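PDB 1IG0: thiamin pyrophosphokinase from Saccharomyces cerevisiae, which catalyses the transfer of pyrophosphate from ATP to thiamine, making thiamine diphosphate and AMP, and works as a homodimer. Local coordinates for residues R74-L79 with S102-K107; R244-G249 with V312-D317; L136-P141 with T182-L187; R144-I147 with D151-Q154; P53-I58 with I87-N92. All coordinates share one frame; numbering follows the deposited sequence.

Contact 1 of 5, residues R74-L79 with S102-K107; sequences RLYDYL and SEKVYK
The phenol ring of Tyr76 is met obliquely by two residues of the segment 102-107, Val105 and Lys104, neither squarely over a face nor in the plane at an edge. Val105 reaches it near the root: its CG2 lies 3.6 Å from Tyr76 CD2 and 3.7 Å from Tyr76 CG, while its CG1 branch comes up beside Tyr76 CB at 4.1 Å. Lys104 comes to the outer half. Its chain runs extended as far as CD, then bends at chi3 (53°) and again at chi4 (61°), which curls the ammonium back toward the ring and leaves NZ 3.1 Å from Tyr76 CE2, while CG and CD pass beside the phenol oxygen. The ring gets there because CG of Tyr76 lies trans to the backbone N (chi1 -176°), on a bond that already points at the other helix. Arg86 makes a cation-pi contact with the same ring and Tyr108 meets it edge-to-face. The contact joins helix 71-78 to the start of helix 103-111, both in the catalytic domain; within the two segments the nearest CA atoms are those of Tyr76 and Val105, 6.8 Å apart. Ser102 is the N-cap of the second helix and takes a weak bond from Val105 N to its OG, while its own N is bound by Asn73 of the first. Replacing Tyr76 with an alanine would probably leave Val105 CG2 facing a gap and Lys104 free to swing outward. Lys104 itself is exposed, and Asp77 OD1 stands 4.8 Å from its NZ, a nearby opposite charge rather than a bonded one.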
# COMPACT_ATOMS: atom_id res chain seq x y z
N ARG B 74 19.17 -7.98 -3.86
CA ARG B 74 18.70 -6.75 -4.49
C ARG B 74 19.83 -5.74 -4.66
O ARG B 74 20.00 -5.16 -5.73
CB ARG B 74 17.58 -6.13 -3.65
CG ARG B 74 16.42 -7.07 -3.37
CD ARG B 74 15.71 -7.50 -4.64
NE ARG B 74 14.55 -8.34 -4.37
CZ ARG B 74 13.73 -8.81 -5.30
NH1 ARG B 74 13.94 -8.52 -6.58
NH2 ARG B 74 12.70 -9.56 -4.96
N LEU B 75 20.60 -5.53 -3.60
CA LEU B 75 21.71 -4.59 -3.64
C LEU B 75 22.79 -5.09 -4.59
O LEU B 75 23.32 -4.34 -5.41
CB LEU B 75 22.31 -4.41 -2.24
CG LEU B 75 23.49 -3.45 -2.11
CD1 LEU B 75 23.06 -2.05 -2.50
CD2 LEU B 75 24.03 -3.48 -0.68
N TYR B 76 23.11 -6.38 -4.47
CA TYR B 76 24.12 -7.01 -5.30
C TYR B 76 23.82 -6.79 -6.78
O TYR B 76 24.70 -6.38 -7.55
CB TYR B 76 24.16 -8.51 -5.01
CG TYR B 76 25.24 -9.27 -5.75
CD1 TYR B 76 26.58 -9.20 -5.34
CD2 TYR B 76 24.93 -10.05 -6.86
CE1 TYR B 76 27.57 -9.89 -6.02
CE2 TYR B 76 25.92 -10.75 -7.55
CZ TYR B 76 27.24 -10.67 -7.12
OH TYR B 76 28.21 -11.36 -7.80
N ASP B 77 22.59 -7.07 -7.19
CA ASP B 77 22.19 -6.91 -8.58
C ASP B 77 22.06 -5.44 -8.97
O ASP B 77 22.44 -5.04 -10.07
CB ASP B 77 20.85 -7.61 -8.85
CG ASP B 77 20.93 -9.11 -8.63
OD1 ASP B 77 21.97 -9.71 -8.97
OD2 ASP B 77 19.94 -9.69 -8.14
N TYR B 78 21.53 -4.63 -8.06
CA TYR B 78 21.36 -3.20 -8.32
C TYR B 78 22.66 -2.61 -8.85
O TYR B 78 22.65 -1.72 -9.70
CB TYR B 78 20.95 -2.48 -7.03
CG TYR B 78 20.80 -0.98 -7.19
CD1 TYR B 78 19.86 -0.44 -8.07
CD2 TYR B 78 21.60 -0.10 -6.46
CE1 TYR B 78 19.72 0.94 -8.21
CE2 TYR B 78 21.47 1.29 -6.60
CZ TYR B 78 20.52 1.80 -7.48
OH TYR B 78 20.39 3.16 -7.61
N LEU B 79 23.78 -3.10 -8.34
CA LEU B 79 25.09 -2.60 -8.76
C LEU B 79 25.80 -3.60 -9.67
O LEU B 79 27.02 -3.74 -9.63
CB LEU B 79 25.94 -2.30 -7.52
CG LEU B 79 25.27 -1.30 -6.56
CD1 LEU B 79 26.18 -1.03 -5.37
CD2 LEU B 79 24.97 -0.01 -7.30
N SER B 102 21.09 -15.62 -2.26
CA SER B 102 21.79 -16.29 -3.35
C SER B 102 23.12 -16.83 -2.84
O SER B 102 23.84 -16.14 -2.12
CB SER B 102 22.05 -15.30 -4.49
OG SER B 102 23.00 -15.81 -5.41
N GLU B 103 23.44 -18.07 -3.21
CA GLU B 103 24.70 -18.67 -2.78
C GLU B 103 25.85 -17.78 -3.23
O GLU B 103 26.82 -17.56 -2.50
CB GLU B 103 24.86 -20.07 -3.37
CG GLU B 103 26.11 -20.80 -2.90
CD GLU B 103 26.18 -22.24 -3.39
OE1 GLU B 103 25.38 -22.61 -4.28
OE2 GLU B 103 27.04 -23.00 -2.90
N LYS B 104 25.73 -17.25 -4.45
CA LYS B 104 26.74 -16.36 -5.01
C LYS B 104 26.81 -15.06 -4.22
O LYS B 104 27.90 -14.56 -3.91
CB LYS B 104 26.40 -16.07 -6.48
CG LYS B 104 27.20 -14.95 -7.11
CD LYS B 104 26.96 -14.87 -8.62
CE LYS B 104 25.47 -14.79 -8.96
NZ LYS B 104 24.82 -13.58 -8.37
N VAL B 105 25.65 -14.50 -3.88
CA VAL B 105 25.59 -13.26 -3.12
C VAL B 105 26.13 -13.45 -1.71
O VAL B 105 26.85 -12.60 -1.19
CB VAL B 105 24.14 -12.73 -3.05
CG1 VAL B 105 24.08 -11.50 -2.15
CG2 VAL B 105 23.65 -12.39 -4.45
N TYR B 106 25.77 -14.57 -1.08
CA TYR B 106 26.24 -14.86 0.28
C TYR B 106 27.76 -14.90 0.33
O TYR B 106 28.38 -14.25 1.17
CB TYR B 106 25.68 -16.20 0.76
CG TYR B 106 26.26 -16.66 2.08
CD1 TYR B 106 25.98 -15.97 3.26
CD2 TYR B 106 27.11 -17.76 2.15
CE1 TYR B 106 26.53 -16.37 4.48
CE2 TYR B 106 27.67 -18.17 3.36
CZ TYR B 106 27.37 -17.47 4.52
OH TYR B 106 27.93 -17.87 5.71
N LYS B 107 28.36 -15.66 -0.58
CA LYS B 107 29.81 -15.78 -0.63
C LYS B 107 30.50 -14.44 -0.84
O LYS B 107 31.52 -14.15 -0.21
CB LYS B 107 30.24 -16.74 -1.75
CG LYS B 107 29.98 -18.21 -1.47
CD LYS B 107 30.91 -19.08 -2.32
CE LYS B 107 30.77 -20.56 -2.00
NZ LYS B 107 29.51 -21.15 -2.54

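Contact 2 of 5, residues R244-G249 with V312-D317; sequences RNTCIG and VDKLID
Cys247 and Leu315 make the tight side of this contact: Cys247 CB and Leu315 CD1 are 3.5 Å apart, closer than carbons usually come. Both residues are buried. The CB of Leu315 points away from the segment 244-249, and its branch returns through unusual torsions (chi1 -108°, chi2 27°) that carry CD1 back against the cysteine, where it also lies 3.9 Å from Cys247 SG. The sulfur sits beside its own backbone N, and this swing sets SG 3.5 Å from Lys314 O and 3.7 Å from Lys314 CB, so the thiol rests against both carbonyl and CB of that lysine. The chain here turns from helix 241-247 straight into strand 248-254, and a short, weakly bonded helical turn, 312-315, follows strand 304-310, the neighbouring strand in the large mixed sheet. Backbone hydrogen bonds between Cys247 and Phe311 and between Gly249 and Glu309 continue that antiparallel pairing right up to the contact, which packs the end of helix 241-247 on the helical turn, at the same end of the two adjacent strands. Leu54 of helix 52-61 touches Leu315 too. The other side is looser and lies toward solvent. There only the first carbons of Lys314 take part, CG standing 3.5 Å from Thr246 O and 3.8 Å from Thr246 CG2, with the two side chains crossing at about a right angle. The lysine bends at chi2 and chi4, and its ammonium end leads away from the helix. The hydroxyl of Thr246 is turned to Gln242, one helical turn back, so its methyl alone faces the lysine.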
# COMPACT_ATOMS: atom_id res chain seq x y z
N ARG B 244 10.24 22.70 -2.15
CA ARG B 244 8.86 22.24 -2.27
C ARG B 244 8.35 22.34 -3.71
O ARG B 244 7.70 21.43 -4.21
CB ARG B 244 7.96 23.04 -1.32
CG ARG B 244 7.24 24.23 -1.93
CD ARG B 244 5.79 23.89 -2.25
NE ARG B 244 5.69 22.75 -3.15
CZ ARG B 244 4.55 22.13 -3.46
NH1 ARG B 244 3.41 22.54 -2.93
NH2 ARG B 244 4.56 21.11 -4.29
N ASN B 245 8.67 23.45 -4.38
CA ASN B 245 8.23 23.65 -5.76
C ASN B 245 8.92 22.72 -6.76
O ASN B 245 8.31 22.30 -7.74
CB ASN B 245 8.46 25.10 -6.20
CG ASN B 245 7.55 26.07 -5.48
OD1 ASN B 245 6.33 25.87 -5.42
ND2 ASN B 245 8.12 27.15 -4.96
N THR B 246 10.18 22.40 -6.50
CA THR B 246 10.95 21.55 -7.39
C THR B 246 10.81 20.05 -7.17
O THR B 246 10.77 19.29 -8.13
CB THR B 246 12.46 21.90 -7.32
OG1 THR B 246 12.64 23.30 -7.56
CG2 THR B 246 13.25 21.12 -8.37
N CYS B 247 10.72 19.63 -5.91
CA CYS B 247 10.66 18.20 -5.60
C CYS B 247 9.38 17.65 -4.97
O CYS B 247 9.26 16.44 -4.81
CB CYS B 247 11.83 17.83 -4.70
SG CYS B 247 13.40 18.59 -5.16
N ILE B 248 8.43 18.51 -4.61
CA ILE B 248 7.22 18.02 -3.97
C ILE B 248 5.95 18.12 -4.80
O ILE B 248 5.71 19.12 -5.47
CB ILE B 248 6.99 18.74 -2.62
CG1 ILE B 248 8.24 18.61 -1.74
CG2 ILE B 248 5.79 18.14 -1.89
CD1 ILE B 248 8.68 17.17 -1.48
N GLY B 249 5.14 17.07 -4.73
CA GLY B 249 3.88 17.04 -5.46
C GLY B 249 2.72 17.11 -4.48
O GLY B 249 2.65 18.03 -3.66
N VAL B 312 11.61 12.18 -7.36
CA VAL B 312 12.90 11.57 -7.11
C VAL B 312 14.11 12.09 -7.88
O VAL B 312 15.17 12.29 -7.29
CB VAL B 312 12.82 10.04 -7.30
CG1 VAL B 312 14.16 9.40 -7.01
CG2 VAL B 312 11.75 9.46 -6.38
N ASP B 313 13.96 12.32 -9.18
CA ASP B 313 15.08 12.79 -9.99
C ASP B 313 15.49 14.24 -9.70
O ASP B 313 16.48 14.73 -10.25
CB ASP B 313 14.75 12.64 -11.47
CG ASP B 313 14.42 11.21 -11.85
OD1 ASP B 313 15.24 10.30 -11.56
OD2 ASP B 313 13.35 10.98 -12.44
N LYS B 314 14.74 14.92 -8.84
CA LYS B 314 15.02 16.31 -8.49
C LYS B 314 15.66 16.47 -7.11
O LYS B 314 16.29 17.49 -6.82
CB LYS B 314 13.73 17.13 -8.54
CG LYS B 314 13.34 17.63 -9.92
CD LYS B 314 13.30 16.52 -10.96
CE LYS B 314 12.97 17.10 -12.33
NZ LYS B 314 13.83 18.28 -12.62
N LEU B 315 15.48 15.47 -6.27
CA LEU B 315 15.99 15.47 -4.90
C LEU B 315 17.48 15.77 -4.71
O LEU B 315 17.84 16.64 -3.92
CB LEU B 315 15.67 14.12 -4.25
CG LEU B 315 14.58 14.04 -3.17
CD1 LEU B 315 13.55 15.14 -3.35
CD2 LEU B 315 13.94 12.67 -3.23
N ILE B 316 18.33 15.03 -5.41
CA ILE B 316 19.78 15.18 -5.29
C ILE B 316 20.31 16.60 -5.13
O ILE B 316 21.21 16.84 -4.32
CB ILE B 316 20.50 14.52 -6.49
CG1 ILE B 316 22.01 14.50 -6.24
CG2 ILE B 316 20.18 15.27 -7.78
CD1 ILE B 316 22.80 13.71 -7.27
N ASP B 317 19.75 17.55 -5.87
CA ASP B 317 20.21 18.94 -5.80
C ASP B 317 19.92 19.67 -4.49
O ASP B 317 20.48 20.74 -4.24
CB ASP B 317 19.64 19.74 -6.97
CG ASP B 317 20.17 19.28 -8.31
OD1 ASP B 317 21.40 19.25 -8.49
OD2 ASP B 317 19.35 18.94 -9.19

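Contact 3 of 5, residues L136-P141 with T182-L187; sequences LHFNSP and TPISLL
Ile184 touches both Phe138 and Asn139 with its CD1 methyl, the two side chains near the end of helix 126-139 meeting it from different directions. The phenylalanine crosses it at a slant: Phe138 CD1 is 3.9 Å from Ile184 CD1, and the methyl approaches the ring obliquely. The preceding residue, His137, sets its CD2 over the centre of one face of the same ring, 3.6 Å above the plane, which probably helps hold the ring's tilt. Asn139 approaches the isoleucine from the opposite direction, with Asn139 ND2 4.1 Å from Ile184 CD1. Its amide nitrogen is spent on Ser135 OG, one turn back in the helix, which turns OD1 toward the other segment. The extended end of Ile184 (chi2 177°) is what carries CD1 across to both partners. Beside this apolar contact, the polar link is made by water. Asn139 OD1 accepts from two waters, at 2.7 and 2.9 Å; the first also donates to Thr182 O, and the second accepts from Thr182 N at 3.0 Å. One carboxamide oxygen thus holds both backbone groups of Thr182 without touching them. Phe138 also packs on Asn38 and Thr40, in the strand beside 184-189, and Ile184 touches Phe216 in the strand on its other side. The arrangement is that of a helix laid against the parallel part of a central sheet, as in the alpha-beta-alpha catalytic domain of this enzyme.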
# COMPACT_ATOMS: atom_id res chain seq x y z
N LEU B 136 20.32 -2.41 18.79
CA LEU B 136 21.41 -3.05 19.51
C LEU B 136 22.74 -2.47 19.06
O LEU B 136 23.62 -2.17 19.88
CB LEU B 136 21.39 -4.56 19.27
CG LEU B 136 20.34 -5.38 20.03
CD1 LEU B 136 20.33 -6.81 19.52
CD2 LEU B 136 20.66 -5.34 21.53
N HIS B 137 22.90 -2.31 17.75
CA HIS B 137 24.13 -1.77 17.19
C HIS B 137 24.50 -0.42 17.80
O HIS B 137 25.64 -0.20 18.19
CB HIS B 137 23.99 -1.59 15.67
CG HIS B 137 25.15 -0.89 15.04
ND1 HIS B 137 26.31 -1.54 14.68
CD2 HIS B 137 25.35 0.42 14.76
CE1 HIS B 137 27.17 -0.66 14.20
NE2 HIS B 137 26.61 0.54 14.24
N PHE B 138 23.52 0.47 17.89
CA PHE B 138 23.76 1.80 18.43
C PHE B 138 23.62 1.95 19.94
O PHE B 138 24.29 2.80 20.53
CB PHE B 138 22.81 2.81 17.77
CG PHE B 138 23.17 3.15 16.35
CD1 PHE B 138 22.30 2.85 15.31
CD2 PHE B 138 24.38 3.77 16.05
CE1 PHE B 138 22.62 3.17 13.99
CE2 PHE B 138 24.72 4.09 14.74
CZ PHE B 138 23.84 3.79 13.71
N ASN B 139 22.78 1.14 20.56
CA ASN B 139 22.56 1.29 22.00
C ASN B 139 23.07 0.22 22.95
O ASN B 139 22.91 0.36 24.17
CB ASN B 139 21.06 1.52 22.23
CG ASN B 139 20.50 2.62 21.35
OD1 ASN B 139 21.05 3.72 21.28
ND2 ASN B 139 19.40 2.33 20.66
N SER B 140 23.69 -0.83 22.43
CA SER B 140 24.22 -1.88 23.29
C SER B 140 25.71 -2.10 23.05
O SER B 140 26.10 -2.85 22.15
CB SER B 140 23.47 -3.20 23.06
OG SER B 140 24.07 -4.25 23.80
N PRO B 141 26.57 -1.46 23.86
CA PRO B 141 28.01 -1.62 23.69
C PRO B 141 28.42 -3.09 23.82
O PRO B 141 29.40 -3.54 23.22
CB PRO B 141 28.58 -0.77 24.82
CG PRO B 141 27.58 0.33 24.94
CD PRO B 141 26.28 -0.44 24.88
N THR B 182 20.03 8.31 22.00
CA THR B 182 20.30 9.16 20.85
C THR B 182 19.34 8.75 19.74
O THR B 182 19.19 7.57 19.44
CB THR B 182 21.75 8.98 20.35
OG1 THR B 182 22.66 9.39 21.38
CG2 THR B 182 22.00 9.84 19.11
N PRO B 183 18.67 9.73 19.11
CA PRO B 183 17.73 9.43 18.03
C PRO B 183 18.38 8.70 16.87
O PRO B 183 19.57 8.86 16.61
CB PRO B 183 17.23 10.82 17.62
CG PRO B 183 17.32 11.59 18.90
CD PRO B 183 18.66 11.17 19.43
N ILE B 184 17.59 7.89 16.17
CA ILE B 184 18.09 7.14 15.03
C ILE B 184 17.25 7.48 13.80
O ILE B 184 16.09 7.07 13.70
CB ILE B 184 18.00 5.61 15.26
CG1 ILE B 184 18.85 5.22 16.47
CG2 ILE B 184 18.48 4.87 14.02
CD1 ILE B 184 18.77 3.74 16.82
N SER B 185 17.83 8.25 12.89
CA SER B 185 17.13 8.62 11.66
C SER B 185 17.19 7.41 10.74
O SER B 185 18.26 7.03 10.26
CB SER B 185 17.81 9.82 11.00
OG SER B 185 17.09 10.23 9.85
N LEU B 186 16.04 6.79 10.50
CA LEU B 186 15.95 5.60 9.68
C LEU B 186 15.21 5.81 8.36
O LEU B 186 14.03 6.15 8.34
CB LEU B 186 15.27 4.49 10.49
CG LEU B 186 15.02 3.12 9.85
CD1 LEU B 186 16.35 2.45 9.51
CD2 LEU B 186 14.22 2.26 10.82
N LEU B 187 15.92 5.60 7.25
CA LEU B 187 15.34 5.74 5.92
C LEU B 187 15.27 4.34 5.32
O LEU B 187 16.29 3.65 5.22
CB LEU B 187 16.22 6.65 5.05
CG LEU B 187 15.64 7.06 3.69
CD1 LEU B 187 14.36 7.86 3.89
CD2 LEU B 187 16.67 7.88 2.93
O HOH W 1 20.82 5.43 19.17
O HOH W 2 21.98 6.17 22.63

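Contact 4 of 5, residues R144-I147 with D151-Q154; sequences RSLI and DNLQ
The backbones of Leu146 and Asn152 approach to 7.0 Å between their CA atoms, where the last turn of helix 141-148 stands against the irregular chain that follows it. A single side chain spans the gap. Asn152 ND2 donates to Leu146 O at 2.6 Å, with an angle of 150° at the hydrogen. The acceptor lies nearly in the amide plane of the asparagine, whereas the donor is tilted 29° from the plane of the leucine carbonyl. The torsions account for the reach: with chi1 at 180° the carboxamide extends straight out from a CB that already points at the helix. Leu146 adds an apolar touch, its CD1 lying 3.8 Å from Asn152 ND2 as the two side chains slant past each other. That leucine CB points away from the segment 151-154, and it is the branch at its end that bends back. The other half of the carboxamide works within its own segment. Asn152 OD1 accepts from Gln154 N at 3.1 Å, the N-H coming from above the carbonyl plane rather than within it. With both ends of the group bound, its rotation is probably well fixed, and a further weak bond joins ND2 to His157 O. The contact lies at the surface, far from the centre of the chain. Its motif is an Asx turn just after a helix: one asparagine shapes the outgoing chain with its oxygen and ties it with its nitrogen to a carbonyl near the helix end.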
# COMPACT_ATOMS: atom_id res chain seq x y z
N ARG B 144 27.94 -4.88 20.49
CA ARG B 144 29.04 -4.52 19.61
C ARG B 144 30.28 -5.34 19.96
O ARG B 144 31.02 -5.78 19.08
CB ARG B 144 29.34 -3.03 19.73
CG ARG B 144 28.24 -2.14 19.18
CD ARG B 144 28.12 -2.30 17.67
NE ARG B 144 29.21 -1.63 16.97
CZ ARG B 144 29.35 -0.31 16.89
NH1 ARG B 144 28.46 0.48 17.48
NH2 ARG B 144 30.37 0.22 16.23
N SER B 145 30.50 -5.53 21.26
CA SER B 145 31.64 -6.31 21.73
C SER B 145 31.49 -7.77 21.31
O SER B 145 32.45 -8.41 20.88
CB SER B 145 31.75 -6.22 23.25
OG SER B 145 32.79 -7.06 23.73
N LEU B 146 30.27 -8.28 21.43
CA LEU B 146 29.97 -9.66 21.06
C LEU B 146 30.36 -9.96 19.62
O LEU B 146 31.00 -10.97 19.34
CB LEU B 146 28.48 -9.94 21.26
CG LEU B 146 27.98 -11.35 20.91
CD1 LEU B 146 28.65 -12.37 21.82
CD2 LEU B 146 26.47 -11.41 21.06
N ILE B 147 29.98 -9.07 18.71
CA ILE B 147 30.27 -9.26 17.30
C ILE B 147 31.66 -8.78 16.87
O ILE B 147 32.09 -9.03 15.75
CB ILE B 147 29.21 -8.54 16.42
CG1 ILE B 147 29.30 -7.03 16.62
CG2 ILE B 147 27.81 -9.03 16.79
CD1 ILE B 147 28.30 -6.24 15.80
N ASP B 151 37.99 -13.19 20.29
CA ASP B 151 38.04 -14.42 21.07
C ASP B 151 36.74 -15.16 20.79
O ASP B 151 36.65 -16.38 20.97
CB ASP B 151 38.15 -14.10 22.57
CG ASP B 151 38.51 -15.32 23.40
OD1 ASP B 151 38.04 -16.43 23.09
OD2 ASP B 151 39.27 -15.15 24.37
N ASN B 152 35.73 -14.42 20.34
CA ASN B 152 34.42 -15.00 20.02
C ASN B 152 34.49 -15.80 18.73
O ASN B 152 34.43 -15.25 17.63
CB ASN B 152 33.37 -13.90 19.90
CG ASN B 152 32.00 -14.44 19.56
OD1 ASN B 152 31.75 -15.64 19.68
ND2 ASN B 152 31.10 -13.56 19.15
N LEU B 153 34.61 -17.11 18.87
CA LEU B 153 34.70 -18.01 17.73
C LEU B 153 33.39 -18.78 17.54
O LEU B 153 33.31 -19.69 16.71
CB LEU B 153 35.85 -19.00 17.95
CG LEU B 153 37.21 -18.35 18.26
CD1 LEU B 153 38.23 -19.43 18.59
CD2 LEU B 153 37.66 -17.52 17.06
N GLN B 154 32.37 -18.40 18.30
CA GLN B 154 31.07 -19.05 18.20
C GLN B 154 30.40 -18.71 16.87
O GLN B 154 30.51 -17.59 16.38
CB GLN B 154 30.17 -18.61 19.36
CG GLN B 154 30.65 -19.06 20.72
CD GLN B 154 30.62 -20.56 20.87
OE1 GLN B 154 29.57 -21.16 21.07
NE2 GLN B 154 31.79 -21.19 20.77

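Contact 5 of 5, residues P53-I58 with I87-N92; sequences PLFYKI and IKYLPN
Tyr89 reaches from the end of helix 83-88 to the helix 52-61, meeting Phe55 along one side of its ring and Tyr56 nearer the tip. Its CB points toward the other helix, and chi1 at -62° swings the ring across to helix 52-61. The first atom to touch is CD2, 4.2 Å from Phe55 CE2; those two rings are oblique, their centroids 5.8 Å apart and their planes at 58°. Across the ring, CE1 lies 4.0 Å from Tyr56 CD2, and further out CZ approaches the same carbon to 3.7 Å. The hydroxyl ends the chain against the root of Tyr56, with OH 3.5 Å from Tyr56 CD2 and 3.7 Å from Tyr56 CB. The rings of Tyr56 and Tyr89 are nearly parallel, at 18°, but slid so far apart that they hardly overlap. Lys88 CG lies over one face of the Tyr89 ring toward its rim, and Trp59 meets it edge-to-face. A water in the plane of the Tyr89 ring, 2.8 Å from Tyr89 OH, donates to Tyr56 O. An alanine at Tyr89 would probably open a gap beside Phe55 and Tyr56 and leave that water without its second partner. The hydroxyl of Tyr56 instead bonds to Arg52, one turn earlier. Phe55, Tyr56 and Tyr89 form an aromatic cluster between two helices of the catalytic domain, in which ring carbons do the packing while the hydroxyl of Tyr89 is bridged by water to Tyr56 O, so a buried hydroxyl is accommodated without a direct bond across the contact.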
# COMPACT_ATOMS: atom_id res chain seq x y z
N PRO B 53 22.45 8.48 -8.77
CA PRO B 53 23.00 9.68 -8.13
C PRO B 53 22.39 9.91 -6.75
O PRO B 53 23.08 10.27 -5.80
CB PRO B 53 22.62 10.79 -9.11
CG PRO B 53 22.66 10.08 -10.43
CD PRO B 53 21.94 8.79 -10.12
N LEU B 54 21.08 9.68 -6.64
CA LEU B 54 20.38 9.85 -5.38
C LEU B 54 20.82 8.78 -4.38
O LEU B 54 21.06 9.07 -3.21
CB LEU B 54 18.86 9.76 -5.60
CG LEU B 54 18.00 10.01 -4.36
CD1 LEU B 54 18.26 11.42 -3.83
CD2 LEU B 54 16.53 9.85 -4.71
N PHE B 55 20.91 7.54 -4.85
CA PHE B 55 21.33 6.43 -4.01
C PHE B 55 22.68 6.73 -3.36
O PHE B 55 22.85 6.58 -2.15
CB PHE B 55 21.43 5.15 -4.83
CG PHE B 55 21.84 3.94 -4.03
CD1 PHE B 55 20.93 3.27 -3.23
CD2 PHE B 55 23.16 3.49 -4.06
CE1 PHE B 55 21.31 2.17 -2.47
CE2 PHE B 55 23.55 2.39 -3.31
CZ PHE B 55 22.63 1.73 -2.51
N TYR B 56 23.64 7.15 -4.18
CA TYR B 56 24.98 7.47 -3.71
C TYR B 56 24.93 8.50 -2.59
O TYR B 56 25.65 8.39 -1.59
CB TYR B 56 25.82 8.03 -4.86
CG TYR B 56 25.94 7.13 -6.07
CD1 TYR B 56 26.17 7.66 -7.33
CD2 TYR B 56 25.84 5.74 -5.95
CE1 TYR B 56 26.29 6.84 -8.45
CE2 TYR B 56 25.96 4.91 -7.06
CZ TYR B 56 26.18 5.47 -8.31
OH TYR B 56 26.30 4.66 -9.42
N LYS B 57 24.08 9.51 -2.77
CA LYS B 57 23.94 10.58 -1.80
C LYS B 57 23.31 10.12 -0.49
O LYS B 57 23.81 10.42 0.60
CB LYS B 57 23.11 11.72 -2.39
CG LYS B 57 23.00 12.94 -1.50
CD LYS B 57 24.38 13.48 -1.15
CE LYS B 57 24.30 14.72 -0.29
NZ LYS B 57 25.65 15.24 0.06
N ILE B 58 22.19 9.41 -0.59
CA ILE B 58 21.50 8.91 0.59
C ILE B 58 22.39 7.94 1.36
O ILE B 58 22.35 7.87 2.59
CB ILE B 58 20.18 8.21 0.20
CG1 ILE B 58 19.18 9.26 -0.29
CG2 ILE B 58 19.63 7.43 1.38
CD1 ILE B 58 17.90 8.68 -0.83
N ILE B 87 31.85 -2.67 -4.36
CA ILE B 87 32.72 -2.84 -3.21
C ILE B 87 32.64 -1.60 -2.32
O ILE B 87 32.82 -1.68 -1.10
CB ILE B 87 34.19 -3.06 -3.65
CG1 ILE B 87 34.39 -4.51 -4.08
CG2 ILE B 87 35.15 -2.72 -2.52
CD1 ILE B 87 34.18 -5.52 -2.96
N LYS B 88 32.37 -0.46 -2.94
CA LYS B 88 32.26 0.80 -2.21
C LYS B 88 30.98 0.85 -1.39
O LYS B 88 30.91 1.52 -0.37
CB LYS B 88 32.29 1.98 -3.19
CG LYS B 88 32.02 3.33 -2.55
CD LYS B 88 32.07 4.45 -3.57
CE LYS B 88 31.66 5.79 -2.96
NZ LYS B 88 32.55 6.17 -1.82
N TYR B 89 29.95 0.13 -1.85
CA TYR B 89 28.68 0.13 -1.15
C TYR B 89 28.30 -1.19 -0.48
O TYR B 89 27.25 -1.77 -0.76
CB TYR B 89 27.57 0.58 -2.10
CG TYR B 89 27.79 1.99 -2.61
CD1 TYR B 89 28.42 2.22 -3.83
CD2 TYR B 89 27.44 3.09 -1.83
CE1 TYR B 89 28.69 3.52 -4.26
CE2 TYR B 89 27.71 4.39 -2.25
CZ TYR B 89 28.34 4.60 -3.46
OH TYR B 89 28.61 5.88 -3.87
N LEU B 90 29.18 -1.65 0.41
CA LEU B 90 28.95 -2.88 1.15
C LEU B 90 28.09 -2.56 2.36
O LEU B 90 28.33 -1.57 3.05
CB LEU B 90 30.28 -3.47 1.63
CG LEU B 90 31.31 -3.92 0.58
CD1 LEU B 90 32.62 -4.26 1.28
CD2 LEU B 90 30.78 -5.13 -0.17
N PRO B 91 27.07 -3.39 2.64
CA PRO B 91 26.22 -3.13 3.80
C PRO B 91 26.96 -3.53 5.08
O PRO B 91 27.88 -4.35 5.03
CB PRO B 91 25.01 -4.01 3.54
CG PRO B 91 25.63 -5.20 2.87
CD PRO B 91 26.60 -4.56 1.89
N ASN B 92 26.58 -2.95 6.21
CA ASN B 92 27.24 -3.29 7.47
C ASN B 92 26.72 -4.63 7.97
O ASN B 92 27.49 -5.44 8.48
CB ASN B 92 27.00 -2.21 8.52
CG ASN B 92 27.60 -0.87 8.14
OD1 ASN B 92 26.94 -0.03 7.54
ND2 ASN B 92 28.87 -0.68 8.48
O HOH W 3 28.26 7.75 -1.80

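Overall arrangement
Contact 5 is the most buried, an aromatic cluster; contacts 1, 2 and 3 are partly buried, and contact 4 lies at the surface. Contacts 1 and 5 touch, Leu75 and Tyr78 packing on Phe55, and both rely on rings, though contact 1 adds an exposed lysine. Helix 52-61 also links contact 5 to contact 2, which sets a cysteine against a leucine at the end of two strands. Contacts 2 and 3 reach the same large sheet on opposite sides of the chain's centre. Contact 3 mixes apolar packing with water bridges, whereas contact 4, joined to it through Arg144 and His137 O, rests on a direct hydrogen bond from a side chain to a backbone carbonyl.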